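Local structure of protein toll (Drosophila melanogaster, 4LXR) at residues N373-I378 with L392-N397; T705-L710 with K733-F738. The protein serves as the cell-surface receptor for cleaved spaetzle, switching on the Toll pathway in antifungal immunity and in setting the dorsal-ventral axis of the embryo. All blocks are in the same frame, centred on the assembly; numbering follows the deposited sequence.

How the contacts relate
Both contacts lie in the extracellular part of the receptor, in series along the chain: contact 1 closes long before contact 2 opens. Their centres are 81 Å apart, and their nearest atoms are still about 68 Å from each other. Contact 1 sits in the large leucine-rich-repeat solenoid, where strand 391-393 is one of the long run of parallel strands that continues to 561-564. Contact 2 belongs to the smaller second set of repeats, whose strands end at 718-720, and pairs helix 704-710 with helix 733-740 of the C-terminal cap. One thus joins neighbouring repeats within a solenoid, the other a last repeat to its cap; no other protein chain of the assembly touches either.

Contact 1: residues N373-I378 with L392-N397; sequences NLLTGI and LVMSRN
The carboxamide of Asn-397 meets residues 373-378 through its oxygen: the backbone N-H of Leu-375 comes in along the carbonyl plane onto a lone pair of OD1, Leu-375 N to Asn-397 OD1 2.9 Å, nearly straight at 162°. The other flat group, the guanidinium of Arg-396, has CB of its neighbour Ser-395 over one face, off toward the rim, while its NE forms a salt bridge with Asp-372. This is the recurring asparagine of a leucine-rich-repeat solenoid, in which the consensus asparagine of the LxxLxLxxN motif of one repeat, here LRR 11, grips the backbone of the repeat before it, LRR 10. On the amide's other side ND2 donates to Leu-370 O, with weaker bonds to Met-394 O and Ser-395 O in its own turn. The buried amide is thereby fixed in rotation, as oxygen and nitrogen have different tasks. Asn-373 is its counterpart one repeat back, reaching Leu-351 N with OD1 and Leu-346 O with ND2. With CG beside the backbone N of Asn-397 (chi1 -84°), the amide lies alongside Leu-375, the two side chains pointing the same way. Backbone adds a weak bond from Asn-373 N to Arg-396 O. A CA-H...O contact also runs from Asn-397 CA to Asn-373 O (3.3 Å), straight at 171°.

Deeper in, Met-394 takes the second leucine position of the LxL pair in its repeat. Its chain crosses Leu-375 at about a right angle, Met-394 CE to Leu-375 CD1 4.0 Å; the bend at chi3 turns the methyl CE toward Leu-375 and leaves the sulfur facing Ile-378. That side chain reaches out to meet it tip to tip: Ile-378 CD1 lies 3.9 Å from Met-394 SD.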
loop_
_atom_site.group_PDB
_atom_site.type_symbol
_atom_site.label_atom_id
_atom_site.label_comp_id
_atom_site.label_asym_id
_atom_site.label_seq_id
_atom_site.Cartn_x
_atom_site.Cartn_y
_atom_site.Cartn_z
ATOM N N ASN A 373 16.602 -0.197 -11.120
ATOM C CA ASN A 373 17.829 -0.110 -11.874
ATOM C C ASN A 373 18.479 -1.490 -11.933
ATOM O O ASN A 373 17.848 -2.487 -11.598
ATOM C CB ASN A 373 18.743 0.944 -11.246
ATOM C CG ASN A 373 18.420 2.350 -11.752
ATOM O OD1 ASN A 373 18.692 2.668 -12.904
ATOM N ND2 ASN A 373 17.806 3.167 -10.913
ATOM N N LEU A 374 19.730 -1.546 -12.363
ATOM C CA LEU A 374 20.407 -2.815 -12.558
ATOM C C LEU A 374 21.694 -2.870 -11.766
ATOM O O LEU A 374 22.672 -3.415 -12.241
ATOM C CB LEU A 374 20.731 -3.000 -14.037
ATOM C CG LEU A 374 19.529 -2.979 -14.985
ATOM C CD1 LEU A 374 20.000 -2.977 -16.428
ATOM C CD2 LEU A 374 18.604 -4.169 -14.717
ATOM N N LEU A 375 21.708 -2.264 -10.580
ATOM C CA LEU A 375 22.905 -2.258 -9.743
ATOM C C LEU A 375 23.142 -3.635 -9.113
ATOM O O LEU A 375 22.190 -4.323 -8.724
ATOM C CB LEU A 375 22.782 -1.182 -8.658
ATOM C CG LEU A 375 22.683 0.240 -9.241
ATOM C CD1 LEU A 375 22.179 1.208 -8.214
ATOM C CD2 LEU A 375 24.021 0.695 -9.797
ATOM N N THR A 376 24.405 -4.030 -9.005
ATOM C CA THR A 376 24.731 -5.370 -8.529
ATOM C C THR A 376 25.452 -5.389 -7.194
ATOM O O THR A 376 25.623 -6.439 -6.619
ATOM C CB THR A 376 25.625 -6.123 -9.505
ATOM O OG1 THR A 376 26.740 -5.295 -9.852
ATOM C CG2 THR A 376 24.866 -6.525 -10.751
ATOM N N GLY A 377 25.876 -4.237 -6.698
ATOM C CA GLY A 377 26.651 -4.221 -5.478
ATOM C C GLY A 377 26.542 -2.912 -4.739
ATOM O O GLY A 377 26.059 -1.913 -5.275
ATOM N N ILE A 378 26.952 -2.926 -3.479
ATOM C CA ILE A 378 27.113 -1.695 -2.723
ATOM C C ILE A 378 28.530 -1.758 -2.214
ATOM O O ILE A 378 28.915 -2.734 -1.543
ATOM C CB ILE A 378 26.143 -1.586 -1.537
ATOM C CG1 ILE A 378 24.711 -1.848 -1.991
ATOM C CG2 ILE A 378 26.257 -0.208 -0.884
ATOM C CD1 ILE A 378 23.674 -1.557 -0.921
ATOM N N LEU A 392 17.102 5.392 2.062
ATOM C CA LEU A 392 17.784 4.838 0.902
ATOM C C LEU A 392 16.868 3.795 0.263
ATOM O O LEU A 392 16.467 2.812 0.914
ATOM C CB LEU A 392 19.117 4.189 1.317
ATOM C CG LEU A 392 19.937 3.513 0.218
ATOM C CD1 LEU A 392 20.275 4.524 -0.912
ATOM C CD2 LEU A 392 21.230 2.860 0.775
ATOM N N VAL A 393 16.519 4.012 -1.002
ATOM C CA VAL A 393 15.628 3.090 -1.712
ATOM C C VAL A 393 16.379 2.471 -2.882
ATOM O O VAL A 393 16.818 3.184 -3.789
ATOM C CB VAL A 393 14.332 3.782 -2.209
ATOM C CG1 VAL A 393 13.368 2.768 -2.830
ATOM C CG2 VAL A 393 13.650 4.511 -1.074
ATOM N N MET A 394 16.560 1.147 -2.834
ATOM C CA MET A 394 17.286 0.434 -3.874
ATOM C C MET A 394 16.517 -0.798 -4.302
ATOM O O MET A 394 17.106 -1.815 -4.717
ATOM C CB MET A 394 18.693 0.053 -3.411
ATOM C CG MET A 394 19.530 1.258 -2.989
ATOM S SD MET A 394 21.248 0.830 -2.734
ATOM C CE MET A 394 21.765 0.309 -4.358
ATOM N N SER A 395 15.195 -0.691 -4.201
ATOM C CA SER A 395 14.283 -1.762 -4.598
ATOM C C SER A 395 14.422 -2.120 -6.061
ATOM O O SER A 395 14.677 -1.249 -6.896
ATOM C CB SER A 395 12.844 -1.321 -4.347
ATOM O OG SER A 395 12.754 -0.720 -3.077
ATOM N N ARG A 396 14.222 -3.400 -6.363
ATOM C CA ARG A 396 14.193 -3.892 -7.733
ATOM C C ARG A 396 15.457 -3.483 -8.494
ATOM O O ARG A 396 15.393 -2.828 -9.540
ATOM C CB ARG A 396 12.915 -3.433 -8.454
ATOM C CG ARG A 396 11.622 -4.068 -7.891
ATOM C CD ARG A 396 10.343 -3.466 -8.486
ATOM N NE ARG A 396 10.324 -2.019 -8.297
ATOM C CZ ARG A 396 9.861 -1.407 -7.213
ATOM N NH1 ARG A 396 9.326 -2.097 -6.218
ATOM N NH2 ARG A 396 9.932 -0.097 -7.127
ATOM N N ASN A 397 16.604 -3.852 -7.925
ATOM C CA ASN A 397 17.876 -3.849 -8.635
ATOM C C ASN A 397 18.321 -5.308 -8.799
ATOM O O ASN A 397 17.486 -6.197 -8.773
ATOM C CB ASN A 397 18.910 -2.993 -7.898
ATOM C CG ASN A 397 18.794 -1.509 -8.241
ATOM O OD1 ASN A 397 19.529 -1.011 -9.094
ATOM N ND2 ASN A 397 17.873 -0.799 -7.582
#

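Contact 2: residues T705-L710 with K733-F738; sequences TVLGFL and KPLLLF
Leu-707 carries this contact, its two methyls going to different partners. Leu-707 CD1 settles against the backbone where Pro-734 passes into Leu-735, 3.6 Å from Pro-734 C, and also touches the proline ring at Pro-734 CB (3.8 Å). CD2 sits over one face of the Phe-738 ring in a CH-pi contact, 4.1 Å from Leu-707 CD2 to the ring centroid and 22° off the normal, and comes within 4.2 Å of Leu-735 CD1. Phe-738 swings its ring toward the other helix by placing CG anti to the backbone N (chi1 174°). The far end of that ring then meets the next turn of helix 705-710, where Leu-710 CB stands 3.8 Å from Phe-738 CZ, the two side chains crossing at about a right angle.

Behind these side chains are two short helices running almost parallel, 18° apart and 10.4 Å between axes. Helix 705-710 closes LRR 18, while helix 733-738 belongs to the second LRRCT cap, so the packing joins the last stretch of repeats to its capping domain. Farther out, Trp-726 backs Leu-735, Asn-711 touches Phe-738, and Leu-736 packs against helix 768-771.

The partners are aliphatic groups, one aromatic ring and a piece of helix backbone, and the two segments share no hydrogen bond, consistent with cohesion by apolar burial and close fit.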
loop_
_atom_site.group_PDB
_atom_site.type_symbol
_atom_site.label_atom_id
_atom_site.label_comp_id
_atom_site.label_asym_id
_atom_site.label_seq_id
_atom_site.Cartn_x
_atom_site.Cartn_y
_atom_site.Cartn_z
ATOM N N THR A 705 -3.534 -65.562 39.547
ATOM C CA THR A 705 -2.298 -64.799 39.445
ATOM C C THR A 705 -2.412 -63.649 38.426
ATOM O O THR A 705 -1.841 -62.568 38.621
ATOM C CB THR A 705 -1.095 -65.704 39.120
ATOM O OG1 THR A 705 0.087 -64.903 39.058
ATOM C CG2 THR A 705 -1.289 -66.416 37.794
ATOM N N VAL A 706 -3.163 -63.876 37.353
ATOM C CA VAL A 706 -3.395 -62.835 36.365
ATOM C C VAL A 706 -4.339 -61.779 36.927
ATOM O O VAL A 706 -4.165 -60.584 36.688
ATOM C CB VAL A 706 -3.963 -63.405 35.059
ATOM C CG1 VAL A 706 -4.443 -62.278 34.149
ATOM C CG2 VAL A 706 -2.911 -64.233 34.361
ATOM N N LEU A 707 -5.323 -62.227 37.699
ATOM C CA LEU A 707 -6.292 -61.320 38.306
ATOM C C LEU A 707 -5.609 -60.422 39.333
ATOM O O LEU A 707 -5.966 -59.254 39.467
ATOM C CB LEU A 707 -7.450 -62.102 38.948
ATOM C CG LEU A 707 -8.192 -63.040 37.987
ATOM C CD1 LEU A 707 -9.256 -63.858 38.716
ATOM C CD2 LEU A 707 -8.810 -62.259 36.824
ATOM N N GLY A 708 -4.625 -60.968 40.048
ATOM C CA GLY A 708 -3.866 -60.191 41.014
ATOM C C GLY A 708 -3.086 -59.076 40.331
ATOM O O GLY A 708 -3.059 -57.938 40.800
ATOM N N PHE A 709 -2.463 -59.418 39.205
ATOM C CA PHE A 709 -1.731 -58.473 38.366
ATOM C C PHE A 709 -2.641 -57.331 37.898
ATOM O O PHE A 709 -2.258 -56.159 37.922
ATOM C CB PHE A 709 -1.160 -59.238 37.169
ATOM C CG PHE A 709 -0.398 -58.387 36.184
ATOM C CD1 PHE A 709 -1.067 -57.662 35.199
ATOM C CD2 PHE A 709 0.993 -58.354 36.209
ATOM C CE1 PHE A 709 -0.366 -56.890 34.281
ATOM C CE2 PHE A 709 1.699 -57.589 35.292
ATOM C CZ PHE A 709 1.019 -56.863 34.322
ATOM N N LEU A 710 -3.848 -57.681 37.472
ATOM C CA LEU A 710 -4.816 -56.689 37.007
ATOM C C LEU A 710 -5.246 -55.685 38.086
ATOM O O LEU A 710 -5.608 -54.543 37.775
ATOM C CB LEU A 710 -6.020 -57.391 36.387
ATOM C CG LEU A 710 -5.604 -58.062 35.077
ATOM C CD1 LEU A 710 -6.739 -58.883 34.491
ATOM C CD2 LEU A 710 -5.118 -56.997 34.079
ATOM N N LYS A 733 -14.781 -69.137 39.801
ATOM C CA LYS A 733 -15.146 -68.288 40.932
ATOM C C LYS A 733 -14.259 -67.033 41.122
ATOM O O LYS A 733 -14.801 -65.946 41.270
ATOM C CB LYS A 733 -15.257 -69.084 42.225
ATOM C CG LYS A 733 -15.979 -68.356 43.340
ATOM C CD LYS A 733 -15.472 -68.829 44.702
ATOM C CE LYS A 733 -16.494 -68.629 45.800
ATOM N NZ LYS A 733 -17.042 -69.939 46.281
ATOM N N PRO A 734 -12.910 -67.180 41.127
ATOM C CA PRO A 734 -12.094 -65.967 41.260
ATOM C C PRO A 734 -12.369 -64.945 40.171
ATOM O O PRO A 734 -12.426 -63.759 40.485
ATOM C CB PRO A 734 -10.646 -66.478 41.143
ATOM C CG PRO A 734 -10.742 -67.930 40.830
ATOM C CD PRO A 734 -12.082 -68.393 41.267
ATOM N N LEU A 735 -12.536 -65.401 38.929
ATOM C CA LEU A 735 -12.852 -64.509 37.820
ATOM C C LEU A 735 -14.207 -63.839 38.036
ATOM O O LEU A 735 -14.357 -62.639 37.788
ATOM C CB LEU A 735 -12.809 -65.236 36.469
ATOM C CG LEU A 735 -13.311 -64.441 35.250
ATOM C CD1 LEU A 735 -12.522 -63.162 35.039
ATOM C CD2 LEU A 735 -13.328 -65.269 33.982
ATOM N N LEU A 736 -15.186 -64.602 38.515
ATOM C CA LEU A 736 -16.508 -64.032 38.762
ATOM C C LEU A 736 -16.418 -62.940 39.822
ATOM O O LEU A 736 -16.926 -61.840 39.617
ATOM C CB LEU A 736 -17.544 -65.108 39.145
ATOM C CG LEU A 736 -18.997 -64.614 39.203
ATOM C CD1 LEU A 736 -19.442 -64.124 37.833
ATOM C CD2 LEU A 736 -20.010 -65.668 39.760
ATOM N N LEU A 737 -15.746 -63.228 40.939
ATOM C CA LEU A 737 -15.579 -62.227 42.005
ATOM C C LEU A 737 -14.782 -60.981 41.553
ATOM O O LEU A 737 -15.119 -59.862 41.930
ATOM C CB LEU A 737 -14.956 -62.847 43.265
ATOM C CG LEU A 737 -15.809 -63.825 44.089
ATOM C CD1 LEU A 737 -14.962 -64.462 45.202
ATOM C CD2 LEU A 737 -17.071 -63.165 44.659
ATOM N N PHE A 738 -13.737 -61.194 40.754
ATOM C CA PHE A 738 -12.973 -60.098 40.166
ATOM C C PHE A 738 -13.884 -59.142 39.396
ATOM O O PHE A 738 -13.876 -57.940 39.657
ATOM C CB PHE A 738 -11.851 -60.633 39.254
ATOM C CG PHE A 738 -11.108 -59.560 38.488
ATOM C CD1 PHE A 738 -10.131 -58.788 39.106
ATOM C CD2 PHE A 738 -11.371 -59.340 37.139
ATOM C CE1 PHE A 738 -9.436 -57.797 38.394
ATOM C CE2 PHE A 738 -10.681 -58.351 36.418
ATOM C CZ PHE A 738 -9.713 -57.580 37.050
#